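Local coordinates for mucus binding protein (Lactobacillus reuteri, PDB 3I57) that probably binds mucus while attached to the bacterial cell wall, its type 2 repeat also binding immunoglobulins, at residues E98-K103 and A161-S166; E28-S33 and Q67-I72. All blocks are in the same frame, centred on the assembly; numbering follows the deposited sequence.

Interaction 1 (E98-K103 and A161-S166)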
loop_
_atom_site.group_PDB
_atom_site.type_symbol
_atom_site.label_atom_id
_atom_site.label_comp_id
_atom_site.label_asym_id
_atom_site.label_seq_id
_atom_site.Cartn_x
_atom_site.Cartn_y
_atom_site.Cartn_z
ATOM N N GLU A 98 20.809 -1.277 14.907
ATOM C CA GLU A 98 22.253 -1.159 14.843
ATOM C C GLU A 98 22.821 -2.110 15.905
ATOM O O GLU A 98 22.313 -2.144 17.022
ATOM C CB GLU A 98 22.678 0.282 15.133
ATOM C CG GLU A 98 24.139 0.356 15.584
ATOM C CD GLU A 98 24.556 1.771 15.959
ATOM O OE1 GLU A 98 23.836 2.371 16.785
ATOM O OE2 GLU A 98 25.606 2.237 15.438
ATOM N N THR A 99 23.851 -2.892 15.555
ATOM C CA THR A 99 24.472 -3.829 16.505
ATOM C C THR A 99 25.951 -3.516 16.596
ATOM O O THR A 99 26.640 -3.460 15.565
ATOM C CB THR A 99 24.343 -5.290 16.020
ATOM O OG1 THR A 99 22.963 -5.601 15.888
ATOM C CG2 THR A 99 24.953 -6.257 17.033
ATOM N N VAL A 100 26.423 -3.310 17.820
ATOM C CA VAL A 100 27.838 -3.092 18.077
ATOM C C VAL A 100 28.401 -4.227 18.912
ATOM O O VAL A 100 27.917 -4.510 20.019
ATOM C CB VAL A 100 28.081 -1.784 18.811
ATOM C CG1 VAL A 100 29.613 -1.578 19.035
ATOM C CG2 VAL A 100 27.434 -0.605 18.048
ATOM N N HIS A 101 29.397 -4.891 18.347
ATOM C CA HIS A 101 30.140 -5.930 19.023
ATOM C C HIS A 101 31.352 -5.322 19.722
ATOM O O HIS A 101 31.885 -4.283 19.298
ATOM C CB HIS A 101 30.642 -6.979 18.010
ATOM C CG HIS A 101 29.564 -7.636 17.210
ATOM N ND1 HIS A 101 28.487 -8.277 17.787
ATOM C CD2 HIS A 101 29.425 -7.795 15.872
ATOM C CE1 HIS A 101 27.729 -8.801 16.836
ATOM N NE2 HIS A 101 28.267 -8.502 15.664
ATOM N N TYR A 102 31.819 -6.007 20.772
ATOM C CA TYR A 102 32.984 -5.535 21.547
ATOM C C TYR A 102 33.946 -6.694 21.686
ATOM O O TYR A 102 33.596 -7.732 22.264
ATOM C CB TYR A 102 32.591 -4.990 22.933
ATOM C CG TYR A 102 31.610 -3.848 22.858
ATOM C CD1 TYR A 102 32.004 -2.581 22.409
ATOM C CD2 TYR A 102 30.267 -4.058 23.174
ATOM C CE1 TYR A 102 31.085 -1.543 22.303
ATOM C CE2 TYR A 102 29.344 -3.050 23.067
ATOM C CZ TYR A 102 29.742 -1.795 22.647
ATOM O OH TYR A 102 28.772 -0.815 22.542
ATOM N N LYS A 103 35.140 -6.522 21.130
ATOM C CA LYS A 103 36.102 -7.620 20.997
ATOM C C LYS A 103 37.520 -7.197 21.318
ATOM O O LYS A 103 37.865 -6.023 21.234
ATOM C CB LYS A 103 36.075 -8.175 19.566
ATOM C CG LYS A 103 34.708 -8.771 19.129
ATOM C CD LYS A 103 34.713 -9.246 17.667
ATOM C CE LYS A 103 33.383 -9.900 17.259
ATOM N NZ LYS A 103 33.490 -10.611 15.929
ATOM N N ALA A 161 35.028 5.342 21.329
ATOM C CA ALA A 161 34.477 5.507 22.649
ATOM C C ALA A 161 32.957 5.585 22.659
ATOM O O ALA A 161 32.316 5.024 23.537
ATOM C CB ALA A 161 35.106 6.734 23.360
ATOM N N VAL A 162 32.399 6.278 21.668
ATOM C CA VAL A 162 30.962 6.444 21.550
ATOM C C VAL A 162 30.619 6.219 20.091
ATOM O O VAL A 162 31.169 6.882 19.212
ATOM C CB VAL A 162 30.507 7.851 22.017
ATOM C CG1 VAL A 162 29.072 8.098 21.672
ATOM C CG2 VAL A 162 30.675 7.968 23.536
ATOM N N VAL A 163 29.748 5.245 19.836
ATOM C CA VAL A 163 29.375 4.908 18.462
ATOM C C VAL A 163 28.078 5.610 18.077
ATOM O O VAL A 163 27.039 5.354 18.663
ATOM C CB VAL A 163 29.231 3.386 18.311
ATOM C CG1 VAL A 163 28.725 3.024 16.941
ATOM C CG2 VAL A 163 30.581 2.733 18.584
ATOM N N LYS A 164 28.187 6.527 17.126
ATOM C CA LYS A 164 27.061 7.262 16.571
ATOM C C LYS A 164 26.979 6.962 15.090
ATOM O O LYS A 164 27.904 7.250 14.318
ATOM C CB LYS A 164 27.259 8.768 16.783
ATOM C CG LYS A 164 27.339 9.168 18.273
ATOM C CD LYS A 164 27.484 10.684 18.400
ATOM C CE LYS A 164 27.662 11.128 19.848
ATOM N NZ LYS A 164 29.041 11.630 20.135
ATOM N N ARG A 165 25.883 6.344 14.679
ATOM C CA ARG A 165 25.701 6.062 13.245
ATOM C C ARG A 165 24.258 6.344 12.863
ATOM O O ARG A 165 23.412 6.527 13.731
ATOM C CB ARG A 165 25.983 4.580 12.947
ATOM C CG ARG A 165 27.398 4.095 13.300
ATOM C CD ARG A 165 28.451 4.652 12.323
ATOM N NE ARG A 165 29.720 3.958 12.537
ATOM C CZ ARG A 165 30.582 4.278 13.506
ATOM N NH1 ARG A 165 30.334 5.307 14.302
ATOM N NH2 ARG A 165 31.695 3.574 13.674
ATOM N N SER A 166 23.988 6.329 11.561
ATOM C CA SER A 166 22.655 6.578 11.023
ATOM C C SER A 166 22.376 5.538 9.963
ATOM O O SER A 166 23.307 4.912 9.433
ATOM C CB SER A 166 22.607 7.953 10.362
ATOM O OG SER A 166 22.658 8.922 11.397
HETATM O O HOH W 1 24.624 4.875 17.427
#
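The E98 side chain leaves its strand with CG opposite the backbone N (chi1 159°) and runs on extended, which carries its carboxylate across to V163 and R165. The CG1 methyl group of V163 meets the side chains of both E98 and V100. The contact belongs to the Muc B2-like domain of a beta-grasp repeat. It joins strand 93-104 of the large mixed sheet to strand 162-168 of a small three-stranded sheet. The two backbones are not paired; V100 and V163 have their CA atoms 8.2 Å apart. Side chains alone make the direct contact.

V100 CG2 meets V163 CG1 at 4.0 Å as the two valines slide past each other in opposite directions. L148 also packs on E98 and V100. E98 OE2 lies 3.6 Å from V163 CG1 and 3.4 Å from R165 CG, so it rests against carbon, not against the guanidinium. E98 and R165 cross at about a right angle. R165 bends at chi2 and swings its charged end away; its NH2 makes a salt bridge with E160. NH1 bonds to K164 O, from above that carbonyl's plane. V163 CG1 lies over one face of the guanidinium, offset toward its rim. Replacing R165 with alanine would probably leave E160 without this salt-bridge mate and take the guanidinium from beside V163 CG1. The other carboxylate oxygen, E98 OE1, accepts a hydrogen bond from a water at 2.7 Å, and R165 N donates weakly to that same water.

Interaction 2 (E28-S33 and Q67-I72)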
loop_
_atom_site.group_PDB
_atom_site.type_symbol
_atom_site.label_atom_id
_atom_site.label_comp_id
_atom_site.label_asym_id
_atom_site.label_seq_id
_atom_site.Cartn_x
_atom_site.Cartn_y
_atom_site.Cartn_z
ATOM N N GLU A 28 -40.935 1.110 -26.228
ATOM C CA GLU A 28 -41.163 1.206 -24.796
ATOM C C GLU A 28 -39.959 1.896 -24.164
ATOM O O GLU A 28 -38.825 1.616 -24.536
ATOM C CB GLU A 28 -41.351 -0.201 -24.213
ATOM C CG GLU A 28 -41.449 -0.277 -22.679
ATOM C CD GLU A 28 -41.299 -1.706 -22.154
ATOM O OE1 GLU A 28 -41.538 -2.679 -22.917
ATOM O OE2 GLU A 28 -40.963 -1.855 -20.959
ATOM N N THR A 29 -40.201 2.800 -23.210
ATOM C CA THR A 29 -39.082 3.358 -22.435
ATOM C C THR A 29 -38.439 2.258 -21.560
ATOM O O THR A 29 -39.149 1.532 -20.854
ATOM C CB THR A 29 -39.524 4.561 -21.588
ATOM O OG1 THR A 29 -39.925 5.617 -22.461
ATOM C CG2 THR A 29 -38.347 5.067 -20.646
ATOM N N ILE A 30 -37.110 2.113 -21.614
ATOM C CA ILE A 30 -36.485 0.949 -20.919
ATOM C C ILE A 30 -36.677 1.157 -19.412
ATOM O O ILE A 30 -36.218 2.148 -18.898
ATOM C CB ILE A 30 -34.974 0.780 -21.257
ATOM C CG1 ILE A 30 -34.749 0.475 -22.750
ATOM C CG2 ILE A 30 -34.356 -0.328 -20.360
ATOM C CD1 ILE A 30 -33.343 0.850 -23.259
ATOM N N PRO A 31 -37.399 0.255 -18.719
ATOM C CA PRO A 31 -37.740 0.513 -17.323
ATOM C C PRO A 31 -36.603 0.110 -16.421
ATOM O O PRO A 31 -36.678 -0.914 -15.727
ATOM C CB PRO A 31 -38.984 -0.361 -17.084
ATOM C CG PRO A 31 -38.842 -1.477 -18.069
ATOM C CD PRO A 31 -38.104 -0.924 -19.257
ATOM N N TYR A 32 -35.532 0.898 -16.463
ATOM C CA TYR A 32 -34.318 0.584 -15.725
ATOM C C TYR A 32 -33.648 1.876 -15.301
ATOM O O TYR A 32 -33.670 2.894 -16.032
ATOM C CB TYR A 32 -33.352 -0.192 -16.639
ATOM C CG TYR A 32 -32.114 -0.758 -15.984
ATOM C CD1 TYR A 32 -32.131 -2.024 -15.402
ATOM C CD2 TYR A 32 -30.917 -0.052 -15.999
ATOM C CE1 TYR A 32 -31.003 -2.569 -14.810
ATOM C CE2 TYR A 32 -29.790 -0.572 -15.420
ATOM C CZ TYR A 32 -29.824 -1.837 -14.841
ATOM O OH TYR A 32 -28.680 -2.315 -14.271
ATOM N N SER A 33 -33.026 1.800 -14.134
ATOM C CA SER A 33 -32.119 2.835 -13.656
ATOM C C SER A 33 -30.826 2.183 -13.188
ATOM O O SER A 33 -30.836 1.091 -12.609
ATOM C CB SER A 33 -32.729 3.585 -12.479
ATOM O OG SER A 33 -31.734 4.249 -11.721
ATOM N N GLN A 67 -29.153 -4.014 -27.581
ATOM C CA GLN A 67 -28.601 -2.754 -27.116
ATOM C C GLN A 67 -27.694 -3.038 -25.930
ATOM O O GLN A 67 -28.094 -3.755 -25.032
ATOM C CB GLN A 67 -29.731 -1.811 -26.698
ATOM C CG GLN A 67 -30.513 -1.254 -27.906
ATOM C CD GLN A 67 -31.865 -0.683 -27.521
ATOM O OE1 GLN A 67 -31.976 0.468 -27.061
ATOM N NE2 GLN A 67 -32.889 -1.473 -27.707
ATOM N N PHE A 68 -26.475 -2.504 -25.948
ATOM C CA PHE A 68 -25.554 -2.646 -24.821
ATOM C C PHE A 68 -25.202 -1.295 -24.238
ATOM O O PHE A 68 -24.905 -0.358 -24.994
ATOM C CB PHE A 68 -24.257 -3.345 -25.290
ATOM C CG PHE A 68 -24.485 -4.754 -25.809
ATOM C CD1 PHE A 68 -24.221 -5.848 -25.009
ATOM C CD2 PHE A 68 -24.967 -4.976 -27.096
ATOM C CE1 PHE A 68 -24.419 -7.175 -25.487
ATOM C CE2 PHE A 68 -25.183 -6.283 -27.583
ATOM C CZ PHE A 68 -24.915 -7.373 -26.792
ATOM N N TYR A 69 -25.187 -1.183 -22.907
ATOM C CA TYR A 69 -24.746 0.054 -22.274
ATOM C C TYR A 69 -23.839 -0.281 -21.118
ATOM O O TYR A 69 -24.207 -1.108 -20.274
ATOM C CB TYR A 69 -25.946 0.826 -21.729
ATOM C CG TYR A 69 -26.951 1.090 -22.793
ATOM C CD1 TYR A 69 -26.751 2.110 -23.724
ATOM C CD2 TYR A 69 -28.078 0.278 -22.929
ATOM C CE1 TYR A 69 -27.661 2.337 -24.727
ATOM C CE2 TYR A 69 -29.003 0.521 -23.925
ATOM C CZ TYR A 69 -28.786 1.540 -24.820
ATOM O OH TYR A 69 -29.711 1.779 -25.815
ATOM N N THR A 70 -22.682 0.366 -21.068
ATOM C CA THR A 70 -21.728 0.130 -19.971
ATOM C C THR A 70 -21.842 1.167 -18.841
ATOM O O THR A 70 -22.235 2.332 -19.047
ATOM C CB THR A 70 -20.275 0.077 -20.491
ATOM O OG1 THR A 70 -19.968 1.301 -21.164
ATOM C CG2 THR A 70 -20.072 -1.097 -21.476
ATOM N N VAL A 71 -21.559 0.713 -17.616
ATOM C CA VAL A 71 -21.449 1.597 -16.479
ATOM C C VAL A 71 -20.050 1.336 -15.954
ATOM O O VAL A 71 -19.742 0.235 -15.493
ATOM C CB VAL A 71 -22.502 1.282 -15.355
ATOM C CG1 VAL A 71 -22.335 2.249 -14.195
ATOM C CG2 VAL A 71 -23.927 1.431 -15.891
ATOM N N ILE A 72 -19.194 2.335 -16.049
ATOM C CA ILE A 72 -17.776 2.076 -15.877
ATOM C C ILE A 72 -17.342 2.717 -14.568
ATOM O O ILE A 72 -17.687 3.863 -14.295
ATOM C CB ILE A 72 -16.931 2.646 -17.061
ATOM C CG1 ILE A 72 -17.281 1.939 -18.374
ATOM C CG2 ILE A 72 -15.412 2.448 -16.813
ATOM C CD1 ILE A 72 -16.702 2.611 -19.633
#
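The backbones of I30 and Q67 stay well apart, with CA atoms 10.7 Å from each other, so only side chains bridge the loop 28-33 and strand 67-72. The loop leads from strand 15-24 to helix 35-43 in the mucin binding domain of this beta-grasp repeat. It turns sharply at P31, the centre of an inverse gamma turn, where Y32 N bonds to I30 O at 2.8 Å. Just beyond, S33 OG caps A35 N at the entry to the helix.

I30 does the reaching. Its CG1 lies anti to the carbonyl carbon (chi1 -63°), and CD1 at the end of that branch points to the strand. There CD1 comes obliquely to the Y69 ring, 4.4 Å from CE2. It also touches the far end of the Q67 side chain, which lies beside D60 of the calcium site. I30 rests too on V4 of strand 2-10 and L22 of strand 15-24, so the loop packs on the sheet. The Y69 ring meets F53 edge-to-face. The contact is weak and non-directional: one methyl group against a ring whose hydroxyl is hydrogen-bonded to E57.

In the fold
Interactions 1 and 2 sit on opposite sides of the chain's centre, with their own centres 70 Å apart. Their nearest atoms are about 46 Å apart, so they do not touch. Interaction 2 lies in the mucin binding domain and interaction 1 in the Muc B2-like domain of the elongated repeat, and interaction 2 closes in the chain before interaction 1 opens. Each puts one segment in the same mixed sheet: strand 112-127 pairs antiparallel with both 67-80 and 93-104. Only interaction 2 is near the calcium site of Q2, D60, D62 and N65. Measured between nearest atoms, the Q67 side chain comes about 4 Å from the calcium ion and about 3 Å from the side chain of D60.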